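Local atomic coordinates of enoyl-CoA hydratase (Mycobacterium avium subsp. paratuberculosis, PDB entry 4LK5), a protein that probably catalyses the hydration of enoyl-CoA thioesters, as a member of the crotonase-like enoyl-CoA hydratase/isomerase family. Residues 213-217 with 218-222; 257-260 with 261-264; 240-243 with 244-248; 185-188 with 189-193. One frame throughout, in Å; residues are numbered along the deposited sequence.

Contact 1 (213-217 with 218-222); sequences AVYPA and DEFEA
The Y215 ring presents its edge to F220: CD1 of F220 lies near the plane of the tyrosine ring, 3.7 Å from Y215 CD2, and the two side chains cross at about a right angle. F220 CG stands anti to its own backbone N (chi1 -169°), a setting that sends the phenyl back along the preceding strand, where its CD1 is also 4.0 Å from Y215 CB. Between them the chain turns into helix 217-233. F220 N donates to A217 O at 3.1 Å, off the lone pairs and 69° out of the carbonyl plane, the one bond of this turn not weak. P216 O receives two weak bonds, one from E219 N at 3.0 Å and one from F220 N at 2.9 Å. On the outer side of the turn the E219 chain extends beyond CG and brings OE2 to 3.7 Å from P216 CG, so a carboxylate lies beside the proline ring. Strand 153-157 contributes L155 against Y215 and S157 against F220. The chemistry is thus divided: the aromatic pair meets through carbon atoms, an apolar packing of strand 213-215 on the helix's first turn, whereas the polar contribution comes from bent backbone bonds in that exposed turn.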
loop_
_atom_site.group_PDB
_atom_site.type_symbol
_atom_site.label_atom_id
_atom_site.label_comp_id
_atom_site.label_asym_id
_atom_site.label_seq_id
_atom_site.Cartn_x
_atom_site.Cartn_y
_atom_site.Cartn_z
ATOM N N ALA C 213 4.958 13.783 8.671
ATOM C CA ALA C 213 4.305 14.738 9.568
ATOM C C ALA C 213 4.032 16.088 8.933
ATOM O O ALA C 213 4.716 16.499 8.012
ATOM C CB ALA C 213 5.120 14.905 10.851
ATOM N N VAL C 214 3.012 16.751 9.464
ATOM C CA VAL C 214 2.583 18.072 9.025
ATOM C C VAL C 214 2.711 18.981 10.234
ATOM O O VAL C 214 2.363 18.599 11.329
ATOM C CB VAL C 214 1.100 18.082 8.566
ATOM C CG1 VAL C 214 0.681 19.481 8.104
ATOM C CG2 VAL C 214 0.848 17.049 7.456
ATOM N N TYR C 215 3.198 20.192 10.032
ATOM C CA TYR C 215 3.292 21.160 11.112
ATOM C C TYR C 215 2.704 22.471 10.648
ATOM O O TYR C 215 2.875 22.838 9.493
ATOM C CB TYR C 215 4.743 21.395 11.490
ATOM C CG TYR C 215 5.469 20.136 11.822
ATOM C CD1 TYR C 215 5.062 19.341 12.870
ATOM C CD2 TYR C 215 6.575 19.735 11.097
ATOM C CE1 TYR C 215 5.735 18.179 13.181
ATOM C CE2 TYR C 215 7.251 18.572 11.398
ATOM C CZ TYR C 215 6.823 17.799 12.434
ATOM O OH TYR C 215 7.485 16.639 12.738
ATOM N N PRO C 216 2.034 23.201 11.556
ATOM C CA PRO C 216 1.657 24.576 11.202
ATOM C C PRO C 216 2.869 25.377 10.705
ATOM O O PRO C 216 3.982 25.222 11.235
ATOM C CB PRO C 216 1.126 25.138 12.532
ATOM C CG PRO C 216 0.646 23.934 13.290
ATOM C CD PRO C 216 1.684 22.888 12.961
ATOM N N ALA C 217 2.656 26.190 9.676
ATOM C CA ALA C 217 3.734 26.996 9.072
ATOM C C ALA C 217 4.612 27.712 10.097
ATOM O O ALA C 217 5.850 27.604 10.067
ATOM C CB ALA C 217 3.152 27.997 8.077
ATOM N N ASP C 218 3.992 28.434 11.028
ATOM C CA ASP C 218 4.800 29.221 11.983
ATOM C C ASP C 218 5.672 28.338 12.915
ATOM O O ASP C 218 6.732 28.769 13.366
ATOM C CB ASP C 218 3.939 30.260 12.752
ATOM C CG ASP C 218 2.833 29.627 13.586
ATOM O OD1 ASP C 218 2.759 28.382 13.681
ATOM O OD2 ASP C 218 2.029 30.384 14.161
ATOM N N GLU C 219 5.242 27.098 13.160
ATOM C CA GLU C 219 6.042 26.094 13.919
ATOM C C GLU C 219 6.965 25.177 13.072
ATOM O O GLU C 219 7.852 24.495 13.625
ATOM C CB GLU C 219 5.097 25.240 14.776
ATOM C CG GLU C 219 4.336 26.059 15.827
ATOM C CD GLU C 219 3.033 25.420 16.242
ATOM O OE1 GLU C 219 3.077 24.301 16.794
ATOM O OE2 GLU C 219 1.967 26.032 16.014
ATOM N N PHE C 220 6.792 25.189 11.742
ATOM C CA PHE C 220 7.537 24.278 10.836
ATOM C C PHE C 220 9.052 24.178 11.017
ATOM O O PHE C 220 9.573 23.081 11.134
ATOM C CB PHE C 220 7.253 24.598 9.366
ATOM C CG PHE C 220 7.761 23.547 8.416
ATOM C CD1 PHE C 220 7.244 22.256 8.459
ATOM C CD2 PHE C 220 8.750 23.843 7.477
ATOM C CE1 PHE C 220 7.699 21.286 7.602
ATOM C CE2 PHE C 220 9.208 22.868 6.617
ATOM C CZ PHE C 220 8.683 21.585 6.680
ATOM N N GLU C 221 9.763 25.298 11.006
ATOM C CA GLU C 221 11.238 25.246 11.054
ATOM C C GLU C 221 11.752 24.628 12.348
ATOM O O GLU C 221 12.642 23.794 12.332
ATOM C CB GLU C 221 11.874 26.617 10.776
ATOM C CG GLU C 221 11.940 26.934 9.282
ATOM C CD GLU C 221 12.591 28.282 8.946
ATOM O OE1 GLU C 221 13.165 28.965 9.841
ATOM O OE2 GLU C 221 12.522 28.669 7.759
ATOM N N ALA C 222 11.140 24.988 13.460
ATOM C CA ALA C 222 11.569 24.479 14.768
ATOM C C ALA C 222 11.339 22.987 14.859
ATOM O O ALA C 222 12.154 22.261 15.416
ATOM C CB ALA C 222 10.810 25.189 15.891
#

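Contact 2 (257-260 with 261-264); sequences ALQR and EFDG
A257 meets E261 one turn further along helix 254-269. Its carbonyl O takes the E261 N-H at 2.9 Å, nearly along the C=O axis, and the E261 side chain folds close by, with CG 3.1 Å from A257 O. The carboxylate ends near A257 CB and is held by hydrogen bonds from S178 OG to OE2 and from G176 N to OE1. L258 follows: its CD2 approaches E261 OE1 to 3.9 Å, while its carbonyl accepts F262 N at 3.1 Å. Q259 starts anti to its backbone N (chi1 -175°) and then bends at chi2 (54°), carrying NE2 over to D263. There it makes two weak bonds, 3.2 Å to D263 OD1 and 3.4 Å to D263 OD2, with amide and carboxylate planes 37° apart; the same NE2 lies 4.0 Å from F262 CD2. R260 O accepts G264 N at 3.0 Å, and the R260 side chain packs on A248 of a neighbouring subunit. F262 leans on I115 and L116 of helix 113-127. The i to i+4 pairing is that of any alpha-helix; exposed Q259 and D263 against a largely buried side that includes E261 make it amphipathic, in the helical C-terminal part of a crotonase-like subunit.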
loop_
_atom_site.group_PDB
_atom_site.type_symbol
_atom_site.label_atom_id
_atom_site.label_comp_id
_atom_site.label_asym_id
_atom_site.label_seq_id
_atom_site.Cartn_x
_atom_site.Cartn_y
_atom_site.Cartn_z
ATOM N N ALA C 257 11.004 0.255 -12.674
ATOM C CA ALA C 257 10.287 1.477 -12.929
ATOM C C ALA C 257 11.181 2.496 -13.592
ATOM O O ALA C 257 10.778 3.086 -14.595
ATOM C CB ALA C 257 9.700 2.050 -11.649
ATOM N N LEU C 258 12.387 2.701 -13.053
ATOM C CA LEU C 258 13.284 3.721 -13.576
ATOM C C LEU C 258 13.638 3.454 -15.012
ATOM O O LEU C 258 13.761 4.376 -15.800
ATOM C CB LEU C 258 14.561 3.820 -12.772
ATOM C CG LEU C 258 14.303 4.364 -11.383
ATOM C CD1 LEU C 258 15.539 4.117 -10.519
ATOM C CD2 LEU C 258 13.879 5.817 -11.381
ATOM N N GLN C 259 13.766 2.189 -15.354
ATOM C CA GLN C 259 14.050 1.803 -16.716
ATOM C C GLN C 259 12.874 2.152 -17.605
ATOM O O GLN C 259 13.060 2.758 -18.664
ATOM C CB GLN C 259 14.326 0.294 -16.765
ATOM C CG GLN C 259 14.750 -0.219 -18.128
ATOM C CD GLN C 259 15.955 0.546 -18.712
ATOM O OE1 GLN C 259 17.063 0.474 -18.167
ATOM N NE2 GLN C 259 15.734 1.282 -19.826
ATOM N N ARG C 260 11.656 1.789 -17.179
ATOM C CA ARG C 260 10.466 1.985 -18.017
ATOM C C ARG C 260 10.266 3.436 -18.264
ATOM O O ARG C 260 9.827 3.807 -19.315
ATOM C CB ARG C 260 9.181 1.547 -17.358
ATOM C CG ARG C 260 8.879 0.080 -17.379
ATOM C CD ARG C 260 7.764 -0.227 -16.399
ATOM N NE ARG C 260 8.011 -1.560 -15.890
ATOM C CZ ARG C 260 8.134 -1.924 -14.616
ATOM N NH1 ARG C 260 7.973 -1.087 -13.573
ATOM N NH2 ARG C 260 8.390 -3.194 -14.400
ATOM N N GLU C 261 10.520 4.233 -17.233
ATOM C CA GLU C 261 10.306 5.677 -17.246
ATOM C C GLU C 261 11.258 6.335 -18.247
ATOM O O GLU C 261 10.817 7.162 -19.042
ATOM C CB GLU C 261 10.451 6.265 -15.811
ATOM C CG GLU C 261 9.291 5.844 -14.885
ATOM C CD GLU C 261 9.436 6.159 -13.374
ATOM O OE1 GLU C 261 10.434 6.814 -12.927
ATOM O OE2 GLU C 261 8.498 5.745 -12.626
ATOM N N PHE C 262 12.531 5.917 -18.228
ATOM C CA PHE C 262 13.514 6.284 -19.251
ATOM C C PHE C 262 13.067 6.002 -20.703
ATOM O O PHE C 262 13.011 6.923 -21.509
ATOM C CB PHE C 262 14.835 5.590 -19.011
ATOM C CG PHE C 262 15.854 5.932 -20.041
ATOM C CD1 PHE C 262 16.422 7.193 -20.063
ATOM C CD2 PHE C 262 16.213 5.017 -21.020
ATOM C CE1 PHE C 262 17.344 7.526 -21.029
ATOM C CE2 PHE C 262 17.151 5.347 -21.989
ATOM C CZ PHE C 262 17.709 6.606 -21.991
ATOM N N ASP C 263 12.737 4.750 -21.019
ATOM C CA ASP C 263 12.203 4.382 -22.353
ATOM C C ASP C 263 10.913 5.101 -22.734
ATOM O O ASP C 263 10.628 5.310 -23.887
ATOM C CB ASP C 263 11.892 2.887 -22.435
ATOM C CG ASP C 263 13.109 1.998 -22.182
ATOM O OD1 ASP C 263 14.270 2.399 -22.437
ATOM O OD2 ASP C 263 12.889 0.876 -21.709
ATOM N N GLY C 264 10.105 5.449 -21.759
ATOM C CA GLY C 264 8.858 6.104 -22.046
ATOM C C GLY C 264 8.991 7.606 -22.187
ATOM O O GLY C 264 8.417 8.159 -23.120
#

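Contact 3 (240-243 with 244-248); sequences AKTK and LAINA
A245 N donates to K241 O at 2.9 Å, and three more i to i+4 bonds flank it: L244 N to A240 O, I246 N to T242 O and N247 N to K243 O. All four are reasonably straight, and the L244 donor lies in the plane of the A240 carbonyl while the others are tilted from theirs. T242 OG1 points back to A238 O, which satisfies this buried hydroxyl within the helix. The ammonium of K243 is gripped more loosely, by weak bonds to A126 O and L128 O and a long, weak ion pair with D152.

Beyond the polar frame, carbon atoms fill in around the carbonyls. I246 CG1 sits only 3.0 Å from T242 O, and the two side chains run side by side, pointing the same way, with T242 CG2 4.2 Å from I246 CD1. A245 CB rests 3.2 Å from K241 O. L244 places CG 3.4 Å from A240 O, and its CD2 branch passes obliquely across the K243 chain, 4.1 Å from K243 CD. That lysine bends at chi2 (-114°) before extending toward its partners.

One side of helix 236-250 faces a neighbouring subunit: T242 packs on P173, A245 on M172, N247 on R187 and K241 on G264, all four partners being residues of that subunit. Within its own chain the helix sets K243 near the end of helix 113-127 and near D152, just before strand 153-157.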
loop_
_atom_site.group_PDB
_atom_site.type_symbol
_atom_site.label_atom_id
_atom_site.label_comp_id
_atom_site.label_asym_id
_atom_site.label_seq_id
_atom_site.Cartn_x
_atom_site.Cartn_y
_atom_site.Cartn_z
ATOM N N ALA C 240 20.692 2.668 9.712
ATOM C CA ALA C 240 21.135 2.372 8.349
ATOM C C ALA C 240 20.470 1.072 7.898
ATOM O O ALA C 240 19.828 1.025 6.855
ATOM C CB ALA C 240 22.651 2.228 8.274
ATOM N N LYS C 241 20.641 0.034 8.700
ATOM C CA LYS C 241 20.104 -1.249 8.401
ATOM C C LYS C 241 18.572 -1.273 8.341
ATOM O O LYS C 241 17.957 -1.955 7.507
ATOM C CB LYS C 241 20.603 -2.223 9.436
ATOM C CG LYS C 241 22.061 -2.570 9.255
ATOM C CD LYS C 241 22.367 -3.798 10.102
ATOM C CE LYS C 241 23.851 -3.957 10.368
ATOM N NZ LYS C 241 24.600 -4.335 9.154
ATOM N N THR C 242 17.964 -0.514 9.236
ATOM C CA THR C 242 16.521 -0.370 9.253
ATOM C C THR C 242 16.027 0.185 7.923
ATOM O O THR C 242 15.128 -0.384 7.315
ATOM C CB THR C 242 16.083 0.522 10.409
ATOM O OG1 THR C 242 16.494 -0.087 11.632
ATOM C CG2 THR C 242 14.598 0.637 10.441
ATOM N N LYS C 243 16.632 1.293 7.500
ATOM C CA LYS C 243 16.363 1.938 6.231
ATOM C C LYS C 243 16.436 0.991 5.036
ATOM O O LYS C 243 15.522 0.959 4.193
ATOM C CB LYS C 243 17.390 3.036 6.001
ATOM C CG LYS C 243 17.004 4.064 4.973
ATOM C CD LYS C 243 17.873 4.071 3.739
ATOM C CE LYS C 243 17.796 5.482 3.154
ATOM N NZ LYS C 243 18.320 5.607 1.791
ATOM N N LEU C 244 17.516 0.224 4.978
ATOM C CA LEU C 244 17.809 -0.549 3.826
ATOM C C LEU C 244 16.892 -1.749 3.768
ATOM O O LEU C 244 16.466 -2.158 2.709
ATOM C CB LEU C 244 19.292 -0.948 3.821
ATOM C CG LEU C 244 20.256 0.260 3.584
ATOM C CD1 LEU C 244 21.734 -0.108 3.717
ATOM C CD2 LEU C 244 20.052 0.914 2.238
ATOM N N ALA C 245 16.602 -2.321 4.921
ATOM C CA ALA C 245 15.679 -3.433 5.007
ATOM C C ALA C 245 14.257 -3.061 4.530
ATOM O O ALA C 245 13.607 -3.841 3.844
ATOM C CB ALA C 245 15.621 -3.934 6.431
ATOM N N ILE C 246 13.772 -1.893 4.906
ATOM C CA ILE C 246 12.434 -1.512 4.508
ATOM C C ILE C 246 12.448 -1.196 3.018
ATOM O O ILE C 246 11.523 -1.604 2.283
ATOM C CB ILE C 246 11.918 -0.328 5.321
ATOM C CG1 ILE C 246 12.183 -0.606 6.794
ATOM C CG2 ILE C 246 10.442 -0.115 5.111
ATOM C CD1 ILE C 246 11.447 0.280 7.759
ATOM N N ASN C 247 13.512 -0.509 2.577
ATOM C CA ASN C 247 13.652 -0.178 1.173
ATOM C C ASN C 247 13.682 -1.419 0.322
ATOM O O ASN C 247 13.005 -1.470 -0.706
ATOM C CB ASN C 247 14.875 0.683 0.916
ATOM C CG ASN C 247 14.549 2.168 0.910
ATOM O OD1 ASN C 247 15.389 2.996 0.576
ATOM N ND2 ASN C 247 13.357 2.514 1.332
ATOM N N ALA C 248 14.432 -2.419 0.771
ATOM C CA ALA C 248 14.577 -3.659 0.033
ATOM C C ALA C 248 13.266 -4.440 -0.012
ATOM O O ALA C 248 13.032 -5.140 -0.975
ATOM C CB ALA C 248 15.678 -4.526 0.633
#

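Contact 4 (185-188 with 189-193); sequences VGRI and RAMQM
R189 lays its CB and CD against V185, the two side chains crossing at about a right angle. V185 CG2 touches R189 CB at 3.8 Å, and R189 CD lies 3.7 Å from the V185 carbonyl O. The V185 branch comes this close because chi1 of -62° sets CG2 between backbone N and carbonyl carbon, facing the new helix. A water bridges V185 O, at 2.9 Å, and R189 N, from which it accepts at 3.1 Å, so an amide of the first helical turn is satisfied without a protein acceptor. From CG to NE the arginine is extended; its guanidinium makes a cation-pi contact with W208 and a weak bond to A207 O of a neighbouring subunit.

Between V185 and the helix stands G186, with positive phi (87°), ending helix 177-185 and serving as N-cap of helix 187-195: a glycine joint that turns one helix directly into the next. Its carbonyl accepts A190 N at 3.1 Å.

I188 sets CB 3.2 Å from R189 N. Its O takes Q192 N at 3.0 Å, while its side chain packs on G209 of the neighbouring subunit. Alongside, M191, a selenomethionine bent at chi2 and chi3, runs parallel to R187 and sets CE 3.7 Å from R187 NH2. The R187 guanidinium itself bonds to the carbonyl of C151 and lies against the side-chain amide of N247, both of the neighbouring subunit, the orientation of that amide being uncertain.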
loop_
_atom_site.group_PDB
_atom_site.type_symbol
_atom_site.label_atom_id
_atom_site.label_comp_id
_atom_site.label_asym_id
_atom_site.label_seq_id
_atom_site.Cartn_x
_atom_site.Cartn_y
_atom_site.Cartn_z
ATOM N N VAL C 185 0.958 5.007 -0.715
ATOM C CA VAL C 185 -0.470 5.262 -0.619
ATOM C C VAL C 185 -1.353 4.254 -1.372
ATOM O O VAL C 185 -2.584 4.384 -1.328
ATOM C CB VAL C 185 -0.804 6.709 -1.126
ATOM C CG1 VAL C 185 -0.129 7.758 -0.277
ATOM C CG2 VAL C 185 -0.402 6.918 -2.578
ATOM N N GLY C 186 -0.744 3.288 -2.075
ATOM C CA GLY C 186 -1.475 2.301 -2.877
ATOM C C GLY C 186 -1.808 2.702 -4.340
ATOM O O GLY C 186 -1.708 3.836 -4.763
ATOM N N ARG C 187 -2.243 1.723 -5.103
ATOM C CA ARG C 187 -2.462 1.878 -6.508
ATOM C C ARG C 187 -3.545 2.907 -6.946
ATOM O O ARG C 187 -3.302 3.694 -7.868
ATOM C CB ARG C 187 -2.822 0.512 -7.043
ATOM C CG ARG C 187 -3.075 0.515 -8.517
ATOM C CD ARG C 187 -3.291 -0.877 -9.042
ATOM N NE ARG C 187 -3.686 -0.710 -10.412
ATOM C CZ ARG C 187 -4.933 -0.539 -10.812
ATOM N NH1 ARG C 187 -5.924 -0.583 -9.942
ATOM N NH2 ARG C 187 -5.176 -0.365 -12.099
ATOM N N ILE C 188 -4.729 2.900 -6.325
ATOM C CA ILE C 188 -5.826 3.768 -6.781
ATOM C C ILE C 188 -5.433 5.240 -6.622
ATOM O O ILE C 188 -5.636 6.075 -7.540
ATOM C CB ILE C 188 -7.144 3.450 -6.021
ATOM C CG1 ILE C 188 -7.700 2.111 -6.452
ATOM C CG2 ILE C 188 -8.221 4.498 -6.241
ATOM C CD1 ILE C 188 -7.784 1.905 -7.953
ATOM N N ARG C 189 -4.855 5.549 -5.467
ATOM C CA ARG C 189 -4.342 6.879 -5.208
ATOM C C ARG C 189 -3.170 7.306 -6.102
ATOM O O ARG C 189 -3.104 8.464 -6.521
ATOM C CB ARG C 189 -3.978 6.999 -3.729
ATOM C CG ARG C 189 -5.245 7.247 -2.899
ATOM C CD ARG C 189 -4.964 7.201 -1.431
ATOM N NE ARG C 189 -6.063 7.764 -0.664
ATOM C CZ ARG C 189 -6.385 7.423 0.589
ATOM N NH1 ARG C 189 -5.697 6.468 1.236
ATOM N NH2 ARG C 189 -7.413 8.032 1.199
ATOM N N ALA C 190 -2.256 6.388 -6.417
ATOM C CA ALA C 190 -1.144 6.750 -7.282
ATOM C C ALA C 190 -1.693 7.192 -8.638
ATOM O O ALA C 190 -1.325 8.231 -9.172
ATOM C CB ALA C 190 -0.222 5.593 -7.468
HETATM N N MSE C 191 -2.609 6.378 -9.135
HETATM C CA MSE C 191 -3.204 6.514 -10.442
HETATM C C MSE C 191 -3.998 7.806 -10.489
HETATM O O MSE C 191 -3.986 8.520 -11.463
HETATM C CB MSE C 191 -3.994 5.226 -10.595
HETATM C CG MSE C 191 -4.427 4.970 -12.024
HETATM SE SE MSE C 191 -2.948 4.440 -13.206
HETATM C CE MSE C 191 -2.962 2.507 -12.860
ATOM N N GLN C 192 -4.628 8.165 -9.396
ATOM C CA GLN C 192 -5.346 9.416 -9.323
ATOM C C GLN C 192 -4.400 10.607 -9.415
ATOM O O GLN C 192 -4.668 11.568 -10.139
ATOM C CB GLN C 192 -6.048 9.455 -7.974
ATOM C CG GLN C 192 -6.771 10.722 -7.596
ATOM C CD GLN C 192 -7.417 10.592 -6.233
ATOM O OE1 GLN C 192 -7.714 9.491 -5.750
ATOM N NE2 GLN C 192 -7.638 11.713 -5.602
HETATM N N MSE C 193 -3.310 10.564 -8.651
HETATM C CA MSE C 193 -2.404 11.672 -8.637
HETATM C C MSE C 193 -1.811 11.828 -9.989
HETATM O O MSE C 193 -1.573 12.937 -10.439
HETATM C CB MSE C 193 -1.271 11.453 -7.661
HETATM C CG MSE C 193 -1.770 11.712 -6.240
HETATM SE SE MSE C 193 -0.242 11.575 -4.970
HETATM C CE MSE C 193 0.615 13.308 -5.391
HETATM O O HOH W 1 -4.762 3.516 -3.087
#

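Overall arrangement
Taken from the N terminus, the four contacts follow in series, contact 4, contact 1, contact 3 and contact 2, and none nests within or crosses another. Each closes only a local turn: contact 4 at the joint of helices 177-185 and 187-195, contact 1 where edge strand 213-215 passes into helix 217-233, contacts 3 and 2 within the successive helices 236-250 and 254-269. No two of them touch. Contacts 1 and 2 are on opposite sides of the chain's centre, their own centres about 35 Å apart, whereas contacts 2 and 4 are about 19 Å apart between centres and face the same neighbouring subunit. Contact 3 faces the other subunit, and contact 1 touches neither.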